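Local coordinates for protein prolyl-tRNA synthetase (Naegleria fowleri, PDB 6UYH) that probably catalyses the ATP-dependent attachment of proline to its tRNA as a class II synthetase, and here binds the inhibitor halofuginone together with an ATP analogue, at residues F297-I303 / V355-V361; F76-T81 / E112-R117; S454-S458 / T470-K474; H241-S247 / F263-S268. One frame throughout, in Å; residues are numbered along the deposited sequence.

Contact 1 (F297-I303 / V355-V361); sequences FCQVVVI and VPLRIEV. With EDO (1,2-ethanediol), chain R.
Ile303 N donates to Ile359 O at 2.8 Å, and Ile359 N to Val301 O at 2.9 Å with a nearly straight N-H...O angle of 173°. Together with Val301 N to Leu357 O and Val361 N to Ile303 O, these bonds form the ladder of two parallel strands in the mixed sheet of the anticodon-binding domain. The strand axes, 17° apart, approach to 4.7 Å; a weak bond from Leu357 N to Gln299 O starts the ladder.

Beside it, Arg358 bends at chi3 (81°), and its NE and NH2 come side-on to a single oxygen, Glu360 OE2, which lies 2.8 Å from NE. NH1 adds a salt bridge to Glu351, and Tyr347 a cation-pi contact, so the guanidinium is held from several directions. The aliphatic part of the same side chain packs across the strands, its CD 3.8 Å from Ile303 CD1.

On the face bearing Val300, Val302, Leu357 and Ile359, Val300 CG1 meets Ile359 CD1 at 3.8 Å; helix 313-328 covers this side, while helix 343-353 lies against Val301 and Ile303. Towards the start of the strands, Val355 CG2 reaches Phe297 CZ, and CG1 faces Val301 CG1. Cys298 O is buried here without a hydrogen-bonding partner, and Pro356 CD sits 3.4 Å from it.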
# COMPACT_ATOMS: atom_id res chain seq x y z
N PHE A 297 -5.93 8.22 -15.24
CA PHE A 297 -7.13 7.74 -14.54
C PHE A 297 -8.28 7.55 -15.52
O PHE A 297 -9.10 6.63 -15.37
CB PHE A 297 -7.53 8.71 -13.43
CG PHE A 297 -8.14 9.98 -13.93
CD1 PHE A 297 -9.52 10.13 -13.98
CD2 PHE A 297 -7.34 11.01 -14.41
CE1 PHE A 297 -10.09 11.29 -14.48
CE2 PHE A 297 -7.90 12.17 -14.92
CZ PHE A 297 -9.28 12.32 -14.96
N CYS A 298 -8.38 8.43 -16.51
CA CYS A 298 -9.31 8.30 -17.62
C CYS A 298 -8.49 8.47 -18.90
O CYS A 298 -7.80 9.48 -19.06
CB CYS A 298 -10.42 9.35 -17.54
SG CYS A 298 -11.48 9.44 -19.01
N GLN A 299 -8.56 7.47 -19.78
CA GLN A 299 -7.79 7.56 -21.02
C GLN A 299 -8.56 8.25 -22.14
O GLN A 299 -7.96 8.95 -22.96
CB GLN A 299 -7.37 6.16 -21.47
CG GLN A 299 -6.47 5.45 -20.48
CD GLN A 299 -6.31 4.00 -20.82
OE1 GLN A 299 -7.29 3.26 -20.90
NE2 GLN A 299 -5.07 3.58 -21.06
N VAL A 300 -9.88 8.05 -22.19
CA VAL A 300 -10.71 8.58 -23.26
C VAL A 300 -11.97 9.15 -22.63
O VAL A 300 -12.63 8.46 -21.85
CB VAL A 300 -11.08 7.50 -24.30
CG1 VAL A 300 -11.92 8.11 -25.42
CG2 VAL A 300 -9.84 6.83 -24.87
N VAL A 301 -12.31 10.39 -22.96
CA VAL A 301 -13.59 10.98 -22.56
C VAL A 301 -14.44 11.15 -23.81
O VAL A 301 -13.96 11.66 -24.84
CB VAL A 301 -13.40 12.31 -21.81
CG1 VAL A 301 -12.66 13.35 -22.66
CG2 VAL A 301 -14.75 12.85 -21.31
N VAL A 302 -15.69 10.70 -23.74
CA VAL A 302 -16.63 10.78 -24.86
C VAL A 302 -17.61 11.90 -24.56
O VAL A 302 -18.22 11.94 -23.49
CB VAL A 302 -17.37 9.45 -25.07
CG1 VAL A 302 -18.25 9.51 -26.32
CG2 VAL A 302 -16.39 8.29 -25.17
N ILE A 303 -17.76 12.82 -25.51
CA ILE A 303 -18.63 13.98 -25.29
C ILE A 303 -19.66 14.08 -26.41
O ILE A 303 -19.29 14.33 -27.57
CB ILE A 303 -17.81 15.27 -25.16
CG1 ILE A 303 -16.76 15.13 -24.05
CG2 ILE A 303 -18.73 16.46 -24.88
CD1 ILE A 303 -15.98 16.38 -23.78
N VAL A 355 -6.73 14.30 -19.47
CA VAL A 355 -7.20 13.13 -20.22
C VAL A 355 -6.55 13.11 -21.60
O VAL A 355 -6.63 14.11 -22.34
CB VAL A 355 -8.74 13.15 -20.33
CG1 VAL A 355 -9.21 12.03 -21.22
CG2 VAL A 355 -9.36 13.01 -18.93
N PRO A 356 -5.90 12.02 -22.01
CA PRO A 356 -5.12 12.06 -23.25
C PRO A 356 -5.95 12.10 -24.53
O PRO A 356 -5.49 12.68 -25.53
CB PRO A 356 -4.25 10.79 -23.18
CG PRO A 356 -4.84 9.96 -22.08
CD PRO A 356 -5.51 10.90 -21.13
N LEU A 357 -7.15 11.53 -24.56
CA LEU A 357 -7.90 11.49 -25.81
C LEU A 357 -9.35 11.86 -25.57
O LEU A 357 -9.98 11.36 -24.62
CB LEU A 357 -7.81 10.11 -26.46
CG LEU A 357 -8.50 9.91 -27.81
CD1 LEU A 357 -7.87 10.80 -28.91
CD2 LEU A 357 -8.46 8.45 -28.20
N ARG A 358 -9.89 12.73 -26.42
CA ARG A 358 -11.29 13.12 -26.38
C ARG A 358 -11.97 12.68 -27.67
O ARG A 358 -11.42 12.86 -28.76
CB ARG A 358 -11.43 14.63 -26.19
CG ARG A 358 -12.84 15.17 -26.33
CD ARG A 358 -12.88 16.66 -25.99
NE ARG A 358 -12.45 17.53 -27.09
CZ ARG A 358 -11.50 18.45 -27.00
NH1 ARG A 358 -10.86 18.65 -25.86
NH2 ARG A 358 -11.19 19.19 -28.06
N ILE A 359 -13.16 12.10 -27.54
CA ILE A 359 -14.01 11.77 -28.67
C ILE A 359 -15.21 12.71 -28.63
O ILE A 359 -15.92 12.76 -27.62
CB ILE A 359 -14.45 10.29 -28.64
CG1 ILE A 359 -13.23 9.38 -28.81
CG2 ILE A 359 -15.51 10.02 -29.73
CD1 ILE A 359 -13.54 7.91 -28.80
N GLU A 360 -15.40 13.47 -29.70
CA GLU A 360 -16.54 14.37 -29.85
C GLU A 360 -17.50 13.74 -30.86
O GLU A 360 -17.11 13.46 -31.99
CB GLU A 360 -16.10 15.75 -30.33
CG GLU A 360 -15.03 16.42 -29.49
CD GLU A 360 -14.45 17.66 -30.17
OE1 GLU A 360 -14.99 18.07 -31.22
OE2 GLU A 360 -13.46 18.22 -29.65
N VAL A 361 -18.74 13.52 -30.44
CA VAL A 361 -19.77 12.90 -31.28
C VAL A 361 -20.81 13.97 -31.59
O VAL A 361 -21.62 14.33 -30.73
CB VAL A 361 -20.41 11.69 -30.60
CG1 VAL A 361 -21.33 10.97 -31.58
CG2 VAL A 361 -19.34 10.74 -30.08
C1 EDO R . -6.35 -0.19 -22.30
O1 EDO R . -5.53 -1.28 -22.74
C2 EDO R . -5.74 0.40 -21.04
O2 EDO R . -4.40 0.83 -21.33

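Contact 2 (F76-T81 / E112-R117); sequences FPLFVT and EPIALR. With EDO (1,2-ethanediol), chain F.
Ile114 has chi1 at 55°, which sets CG1 between its own N and carbonyl carbon; with the chain extended at chi2 (180°), CD1 lands over one face of the Phe79 ring, a CH-pi contact with CD1 3.8 Å from the ring centroid. Leu78 CD2 lies over the other face, towards the rim. Leu116 runs alongside Phe79, bringing CD2 to 3.6 Å from CE1.

At the far end, a bend at chi3 (55°) folds the Arg117 guanidinium back over Leu78, whose CA lies against one of its faces. Phe76 O meets the edge in plane, 3.1 Å from Arg117 NH1. A water accepts from NH1 and donates to Pro77 O, while NH2 is bonded to Asn147.

The backbones pair antiparallel: Val80 and Ala115 exchange two bonds, both 2.9 Å from N to O, and Arg117 N donates to Leu78 O at 2.8 Å.

Pro77 at the subunit interface is consistent with class II motif 1: it packs on Tyr39 of the second subunit, and Thr81 OG1 bonds to Asp40 of that subunit. Within this chain, strand 79-81 is an outer strand of a three-stranded sheet whose middle strand, 108-116, also pairs with 100-105; helices 82-85 and 121-131 pack on Val80.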
# COMPACT_ATOMS: atom_id res chain seq x y z
N PHE A 76 7.88 -4.30 6.99
CA PHE A 76 8.62 -4.07 8.23
C PHE A 76 8.10 -2.82 8.91
O PHE A 76 7.37 -2.02 8.30
CB PHE A 76 10.11 -3.94 7.94
CG PHE A 76 10.84 -5.24 7.78
CD1 PHE A 76 10.74 -5.98 6.62
CD2 PHE A 76 11.68 -5.70 8.79
CE1 PHE A 76 11.46 -7.17 6.46
CE2 PHE A 76 12.40 -6.88 8.65
CZ PHE A 76 12.29 -7.62 7.48
N PRO A 77 8.45 -2.59 10.19
CA PRO A 77 7.83 -1.50 10.95
C PRO A 77 8.29 -0.10 10.55
O PRO A 77 9.37 0.12 9.99
CB PRO A 77 8.24 -1.81 12.40
CG PRO A 77 8.41 -3.30 12.42
CD PRO A 77 9.10 -3.57 11.09
N LEU A 78 7.43 0.86 10.89
CA LEU A 78 7.71 2.29 10.73
C LEU A 78 8.74 2.78 11.73
O LEU A 78 9.48 3.73 11.45
CB LEU A 78 6.40 3.09 10.92
CG LEU A 78 6.49 4.61 11.03
CD1 LEU A 78 6.89 5.25 9.71
CD2 LEU A 78 5.15 5.18 11.52
N PHE A 79 8.80 2.17 12.90
CA PHE A 79 9.65 2.65 13.98
C PHE A 79 10.98 1.93 13.96
O PHE A 79 11.06 0.74 13.64
CB PHE A 79 8.99 2.42 15.34
CG PHE A 79 7.73 3.20 15.52
CD1 PHE A 79 7.74 4.59 15.41
CD2 PHE A 79 6.54 2.57 15.83
CE1 PHE A 79 6.57 5.32 15.58
CE2 PHE A 79 5.37 3.29 16.00
CZ PHE A 79 5.39 4.67 15.88
N VAL A 80 12.03 2.65 14.35
CA VAL A 80 13.36 2.08 14.45
C VAL A 80 14.02 2.62 15.71
O VAL A 80 13.85 3.80 16.06
CB VAL A 80 14.20 2.35 13.18
CG1 VAL A 80 14.34 3.87 12.91
CG2 VAL A 80 15.58 1.69 13.26
N THR A 81 14.74 1.76 16.43
CA THR A 81 15.41 2.20 17.64
C THR A 81 16.65 3.03 17.32
O THR A 81 17.24 2.95 16.24
CB THR A 81 15.82 1.03 18.54
OG1 THR A 81 16.71 0.15 17.83
CG2 THR A 81 14.59 0.25 19.04
N GLU A 112 12.04 5.77 26.21
CA GLU A 112 12.88 5.44 25.05
C GLU A 112 12.33 6.08 23.78
O GLU A 112 11.39 5.55 23.17
CB GLU A 112 12.98 3.93 24.88
CG GLU A 112 13.91 3.52 23.74
CD GLU A 112 13.89 2.03 23.46
OE1 GLU A 112 14.35 1.65 22.36
OE2 GLU A 112 13.42 1.24 24.31
N PRO A 113 12.88 7.23 23.36
CA PRO A 113 12.51 7.78 22.05
C PRO A 113 12.85 6.80 20.93
O PRO A 113 13.86 6.10 20.96
CB PRO A 113 13.36 9.05 21.96
CG PRO A 113 13.59 9.44 23.38
CD PRO A 113 13.71 8.15 24.14
N ILE A 114 11.98 6.78 19.92
CA ILE A 114 12.17 5.94 18.75
C ILE A 114 12.01 6.81 17.52
O ILE A 114 11.34 7.85 17.56
CB ILE A 114 11.18 4.75 18.71
CG1 ILE A 114 9.75 5.27 18.82
CG2 ILE A 114 11.50 3.75 19.84
CD1 ILE A 114 8.72 4.16 18.79
N ALA A 115 12.62 6.39 16.42
CA ALA A 115 12.65 7.20 15.21
C ALA A 115 11.70 6.66 14.15
O ALA A 115 11.29 5.49 14.17
CB ALA A 115 14.08 7.27 14.65
N LEU A 116 11.34 7.53 13.22
CA LEU A 116 10.55 7.15 12.06
C LEU A 116 11.47 6.76 10.91
O LEU A 116 12.48 7.43 10.65
CB LEU A 116 9.63 8.29 11.62
CG LEU A 116 8.74 8.89 12.70
CD1 LEU A 116 7.93 10.03 12.12
CD2 LEU A 116 7.82 7.82 13.33
N ARG A 117 11.11 5.67 10.23
CA ARG A 117 11.75 5.08 9.07
C ARG A 117 12.22 6.12 8.06
O ARG A 117 11.38 6.77 7.42
CB ARG A 117 10.75 4.12 8.40
CG ARG A 117 11.18 3.55 7.05
CD ARG A 117 10.20 2.45 6.63
NE ARG A 117 8.82 2.92 6.61
CZ ARG A 117 7.76 2.18 6.90
NH1 ARG A 117 7.89 0.90 7.25
NH2 ARG A 117 6.55 2.71 6.86
C1 EDO F . 8.13 3.87 27.14
O1 EDO F . 9.32 4.18 26.39
C2 EDO F . 6.99 3.55 26.17
O2 EDO F . 5.69 3.76 26.76
O HOH W 1 10.48 -0.61 7.52

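Contact 3 (S454-S458 / T470-K474); sequences SKLES and TGAAK. With EDO (1,2-ethanediol), chain P.
Lys455 and Ala472 bring their CA atoms to 4.0 Å where the C-terminal part of helix 444-457 is approached by the irregular segment 470-474. Both belong to the C-terminal prolyl-tRNA synthetase region, and 470-474 opens with an ST turn: Thr470 OG1 accepts from Ala472 N at 3.2 Å, with an N-H...O angle of 166°. Thr470 places OG1 there by turning it away from its own N (chi1 -177°). In the helical segment, the i to i-3 bonds from Glu457 N to Ser454 O and from Ser458 N to Lys455 O are weak.

One direct hydrogen bond joins the segments. Ala473 N points at Ser454 OG from 2.9 Å, at an angle of 171°, while the same hydroxyl bonds to Ile450 O one turn back in the helix. A single serine oxygen thus ties the neighbouring chain to the helix backbone, and the bond leaves Ala473 CB close against it. Helix 423-431 covers this side, with Leu430 touching both Ser454 and Ala473.

One turn on, Ser458 OG bonds back to Lys455 O at 3.0 Å, reaching it well to one side of the carbonyl axis. The hydroxyl held in this way lies 3.5 Å from Gly471 CA, where a CB would collide with OG. Ser458 CB also meets Gly471 O.

The outer edge is built by the lysine stem. Lys455 CB rests on Ala472 CB at 3.6 Å, and farther along the chain, which crosses Thr470 at about a right angle, Lys455 CE lies 3.9 Å from Thr470 OG1.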
# COMPACT_ATOMS: atom_id res chain seq x y z
N SER A 454 31.26 26.87 -10.19
CA SER A 454 30.06 27.12 -10.98
C SER A 454 29.03 27.91 -10.19
O SER A 454 28.35 28.77 -10.75
CB SER A 454 29.46 25.80 -11.49
OG SER A 454 29.00 24.98 -10.43
N LYS A 455 28.93 27.67 -8.87
CA LYS A 455 27.98 28.43 -8.06
C LYS A 455 28.32 29.91 -8.04
O LYS A 455 27.42 30.76 -8.11
CB LYS A 455 27.95 27.87 -6.63
CG LYS A 455 26.88 28.48 -5.73
CD LYS A 455 26.95 27.89 -4.34
CE LYS A 455 25.85 28.43 -3.44
NZ LYS A 455 26.07 29.87 -3.14
N LEU A 456 29.61 30.24 -7.96
CA LEU A 456 30.02 31.64 -7.96
C LEU A 456 29.74 32.33 -9.30
O LEU A 456 29.44 33.52 -9.32
CB LEU A 456 31.50 31.75 -7.62
CG LEU A 456 31.85 31.61 -6.14
CD1 LEU A 456 33.25 31.02 -5.98
CD2 LEU A 456 31.76 32.96 -5.44
N GLU A 457 29.82 31.59 -10.40
CA GLU A 457 29.65 32.17 -11.73
C GLU A 457 28.25 31.94 -12.29
O GLU A 457 27.99 32.27 -13.45
CB GLU A 457 30.70 31.60 -12.68
CG GLU A 457 32.13 31.75 -12.15
CD GLU A 457 33.20 31.22 -13.11
OE1 GLU A 457 32.85 30.75 -14.21
OE2 GLU A 457 34.39 31.28 -12.74
N SER A 458 27.34 31.40 -11.49
CA SER A 458 26.02 30.98 -11.95
C SER A 458 25.00 32.10 -11.81
O SER A 458 25.14 33.02 -11.01
CB SER A 458 25.53 29.77 -11.15
OG SER A 458 25.02 30.17 -9.88
N THR A 470 19.73 26.03 -6.31
CA THR A 470 20.99 26.72 -6.54
C THR A 470 21.35 26.65 -8.02
O THR A 470 20.93 25.75 -8.75
CB THR A 470 22.12 26.12 -5.70
OG1 THR A 470 23.32 26.87 -5.92
CG2 THR A 470 22.38 24.68 -6.09
N GLY A 471 22.14 27.63 -8.45
CA GLY A 471 22.70 27.58 -9.78
C GLY A 471 23.94 26.73 -9.91
O GLY A 471 24.47 26.58 -11.01
N ALA A 472 24.42 26.16 -8.80
CA ALA A 472 25.62 25.34 -8.83
C ALA A 472 25.40 24.07 -9.64
O ALA A 472 24.31 23.50 -9.65
CB ALA A 472 26.06 24.97 -7.42
N ALA A 473 26.45 23.64 -10.32
CA ALA A 473 26.42 22.37 -11.04
C ALA A 473 26.89 21.27 -10.11
O ALA A 473 27.87 21.43 -9.38
CB ALA A 473 27.33 22.42 -12.28
N LYS A 474 26.20 20.14 -10.14
CA LYS A 474 26.68 18.99 -9.40
C LYS A 474 26.79 17.79 -10.33
O LYS A 474 26.31 17.82 -11.47
CB LYS A 474 25.80 18.67 -8.20
CG LYS A 474 24.43 18.18 -8.54
CD LYS A 474 23.62 18.03 -7.25
CE LYS A 474 23.22 16.59 -6.97
NZ LYS A 474 22.81 16.43 -5.55
C1 EDO P . 24.42 19.65 -2.22
O1 EDO P . 23.33 20.35 -1.60
C2 EDO P . 23.88 18.37 -2.83
O2 EDO P . 22.75 18.70 -3.65

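Contact 4 (H241-S247 / F263-S268); sequences HLGQNFS and FAYQNS. With HFG (7-bromo-6-chloro-3-{3-[(2R,3S)-3-hydroxypiperidin-2-yl]-2-oxopropyl}quinazolin-4(3H)-one), chain D.
Gly243 O, Ser247 N and Gln266 OE1 converge on one water, which donates to both oxygens and accepts from the amide; its shortest bond, 2.7 Å, is to Gln266 OE1. Gly243 O takes a second donor, Gln266 N at 3.0 Å. Leu242 N in turn donates to Gln266 O. Two residues of one strand, Leu242 and Gly243, thus stand against the single Gln266 of the other, a classic bulge in the antiparallel pairing of strands 232-243 and 261-272. A type II' turn from Leu242 to Asn245 follows and leads directly into helix 245-250, whose Ser247 bonds back through OG to Ala264 O at 2.7 Å.

On the outer side, Gln244 CG sits over the centre of the Tyr265 ring, a CH-pi contact 3.9 Å from the centroid, and the amide stacks beside it with its plane 23° from the ring. Its NE2 continues to Phe263 O at 3.0 Å, approaching from above the carbonyl plane and not along a lone pair.

His241 uses ND1, in the plane of its ring, to reach Asn267 OD1 at 3.0 Å with an N-H...O angle of 170°; the Asn267 amide is turned 71° from the ring. Gly243 N lies over the centre of one ring face. Beyond, Leu242 CD1 packs on Ser268, a residue of the halofuginone pocket whose OG is 3.8 Å from C6' of the ligand.

Asn267 ND2 donates to Ala180 O and Glu183 on helix 177-198, so the amide cannot flip without losing bonds at both ends. OD1 can only accept, which is consistent with a proton on His241 ND1 and, if the ring is neutral, with the ND1-H tautomer.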
# COMPACT_ATOMS: atom_id res chain seq x y z
N HIS A 241 24.78 -1.49 -5.46
CA HIS A 241 25.47 -2.68 -4.99
C HIS A 241 26.13 -2.35 -3.65
O HIS A 241 26.99 -1.46 -3.58
CB HIS A 241 26.50 -3.18 -5.99
CG HIS A 241 27.25 -4.39 -5.52
ND1 HIS A 241 26.62 -5.53 -5.06
CD2 HIS A 241 28.58 -4.64 -5.43
CE1 HIS A 241 27.52 -6.42 -4.70
NE2 HIS A 241 28.72 -5.91 -4.92
N LEU A 242 25.72 -3.04 -2.60
CA LEU A 242 26.23 -2.78 -1.26
C LEU A 242 27.44 -3.63 -0.93
O LEU A 242 28.06 -3.42 0.13
CB LEU A 242 25.11 -3.00 -0.22
CG LEU A 242 23.79 -2.24 -0.42
CD1 LEU A 242 22.76 -2.69 0.63
CD2 LEU A 242 23.99 -0.73 -0.36
N GLY A 243 27.83 -4.53 -1.82
CA GLY A 243 28.93 -5.43 -1.54
C GLY A 243 28.67 -6.21 -0.28
O GLY A 243 27.57 -6.70 -0.04
N GLN A 244 29.71 -6.31 0.55
CA GLN A 244 29.61 -6.94 1.86
C GLN A 244 29.67 -5.90 2.98
O GLN A 244 29.91 -6.25 4.14
CB GLN A 244 30.72 -7.97 2.03
CG GLN A 244 30.65 -9.11 1.01
CD GLN A 244 31.87 -10.01 1.04
OE1 GLN A 244 32.99 -9.53 1.19
NE2 GLN A 244 31.65 -11.31 0.91
N ASN A 245 29.42 -4.63 2.66
CA ASN A 245 29.53 -3.57 3.65
C ASN A 245 28.51 -3.73 4.77
O ASN A 245 28.85 -3.57 5.95
CB ASN A 245 29.37 -2.21 2.97
CG ASN A 245 30.48 -1.92 1.98
OD1 ASN A 245 31.63 -2.29 2.21
ND2 ASN A 245 30.15 -1.27 0.88
N PHE A 246 27.26 -4.04 4.42
CA PHE A 246 26.24 -4.22 5.45
C PHE A 246 26.25 -5.62 6.03
O PHE A 246 25.87 -5.81 7.19
CB PHE A 246 24.85 -3.88 4.88
CG PHE A 246 24.57 -2.41 4.84
CD1 PHE A 246 24.93 -1.65 3.73
CD2 PHE A 246 23.96 -1.77 5.91
CE1 PHE A 246 24.68 -0.29 3.68
CE2 PHE A 246 23.71 -0.41 5.86
CZ PHE A 246 24.06 0.33 4.75
N SER A 247 26.68 -6.63 5.26
CA SER A 247 26.72 -7.97 5.81
C SER A 247 27.83 -8.10 6.85
O SER A 247 27.70 -8.89 7.79
CB SER A 247 26.87 -9.01 4.70
OG SER A 247 27.98 -8.73 3.88
N PHE A 263 30.42 -13.84 3.96
CA PHE A 263 29.47 -12.75 4.07
C PHE A 263 28.64 -12.64 2.80
O PHE A 263 29.17 -12.77 1.69
CB PHE A 263 30.20 -11.43 4.33
CG PHE A 263 30.84 -11.33 5.67
CD1 PHE A 263 30.06 -11.14 6.80
CD2 PHE A 263 32.22 -11.41 5.81
CE1 PHE A 263 30.64 -11.04 8.05
CE2 PHE A 263 32.81 -11.31 7.05
CZ PHE A 263 32.03 -11.12 8.17
N ALA A 264 27.34 -12.41 2.96
CA ALA A 264 26.47 -12.26 1.81
C ALA A 264 26.80 -10.97 1.05
O ALA A 264 27.25 -9.98 1.63
CB ALA A 264 24.99 -12.24 2.24
N TYR A 265 26.56 -11.00 -0.25
CA TYR A 265 26.57 -9.80 -1.07
C TYR A 265 25.15 -9.24 -1.11
O TYR A 265 24.18 -10.00 -1.22
CB TYR A 265 27.06 -10.11 -2.48
CG TYR A 265 28.54 -10.41 -2.52
CD1 TYR A 265 29.46 -9.42 -2.86
CD2 TYR A 265 29.02 -11.66 -2.18
CE1 TYR A 265 30.82 -9.68 -2.88
CE2 TYR A 265 30.39 -11.93 -2.20
CZ TYR A 265 31.28 -10.93 -2.55
OH TYR A 265 32.63 -11.18 -2.58
N GLN A 266 25.02 -7.92 -0.98
CA GLN A 266 23.71 -7.29 -0.90
C GLN A 266 23.58 -6.15 -1.89
O GLN A 266 24.56 -5.50 -2.26
CB GLN A 266 23.41 -6.75 0.49
CG GLN A 266 23.19 -7.83 1.54
CD GLN A 266 23.10 -7.24 2.92
OE1 GLN A 266 24.12 -7.05 3.59
NE2 GLN A 266 21.89 -6.91 3.35
N ASN A 267 22.33 -5.91 -2.29
CA ASN A 267 21.91 -4.72 -3.02
C ASN A 267 20.73 -4.09 -2.29
O ASN A 267 20.03 -4.75 -1.52
CB ASN A 267 21.43 -5.05 -4.44
CG ASN A 267 22.45 -5.77 -5.27
OD1 ASN A 267 23.67 -5.60 -5.09
ND2 ASN A 267 21.97 -6.57 -6.21
N SER A 268 20.50 -2.80 -2.56
CA SER A 268 19.20 -2.19 -2.26
C SER A 268 18.88 -1.18 -3.34
O SER A 268 19.76 -0.69 -4.05
CB SER A 268 19.16 -1.55 -0.85
OG SER A 268 20.01 -0.42 -0.77
O4' HFG D . 18.12 5.41 1.71
C21 HFG D . 19.25 5.38 1.26
C3' HFG D . 19.80 4.17 0.55
C2' HFG D . 18.76 3.27 -0.14
N1' HFG D . 17.88 2.59 0.83
C6' HFG D . 17.00 1.62 0.17
C5' HFG D . 16.12 2.27 -0.86
C4' HFG D . 16.96 3.06 -1.87
C39 HFG D . 17.90 4.02 -1.16
O7' HFG D . 18.74 4.67 -2.12
C1' HFG D . 20.20 6.58 1.43
N3 HFG D . 19.80 7.44 2.55
C4 HFG D . 19.95 6.93 3.83
O11 HFG D . 20.43 5.83 4.03
C10 HFG D . 19.43 7.82 4.88
C5 HFG D . 19.52 7.46 6.22
C2 HFG D . 19.23 8.66 2.31
N1 HFG D . 18.75 9.46 3.20
C9 HFG D . 18.83 9.03 4.52
C8 HFG D . 18.27 9.85 5.51
C7 HFG D . 18.35 9.45 6.83
BR1 HFG D . 17.49 10.53 8.13
C6 HFG D . 18.99 8.29 7.19
CL1 HFG D . 19.21 7.86 8.86
O HOH W 2 26.35 -6.01 2.44
O HOH W 3 33.04 -13.72 2.81

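Contacts 2 and 4 are the closest pair, with centres about 23 Å apart and nearest atoms about 10 Å apart; contact 4 borders the halofuginone site and contact 2 lies near it. Contact 4 supplies Ser268 to that pocket, whereas in contact 2 the side chain of Val80 stops about 7 Å from the inhibitor. The ATP analogue is about 8 Å from the side chain of Ser268 and about 11 Å from those of Arg117 in contact 2 and Thr470 in contact 3. Contact 3, in the C-terminal region, is centred about 35 Å from contact 4. Contact 1 stands apart in the anticodon-binding domain, its centre 44 to 48 Å from the others and across the chain's centre from contact 4.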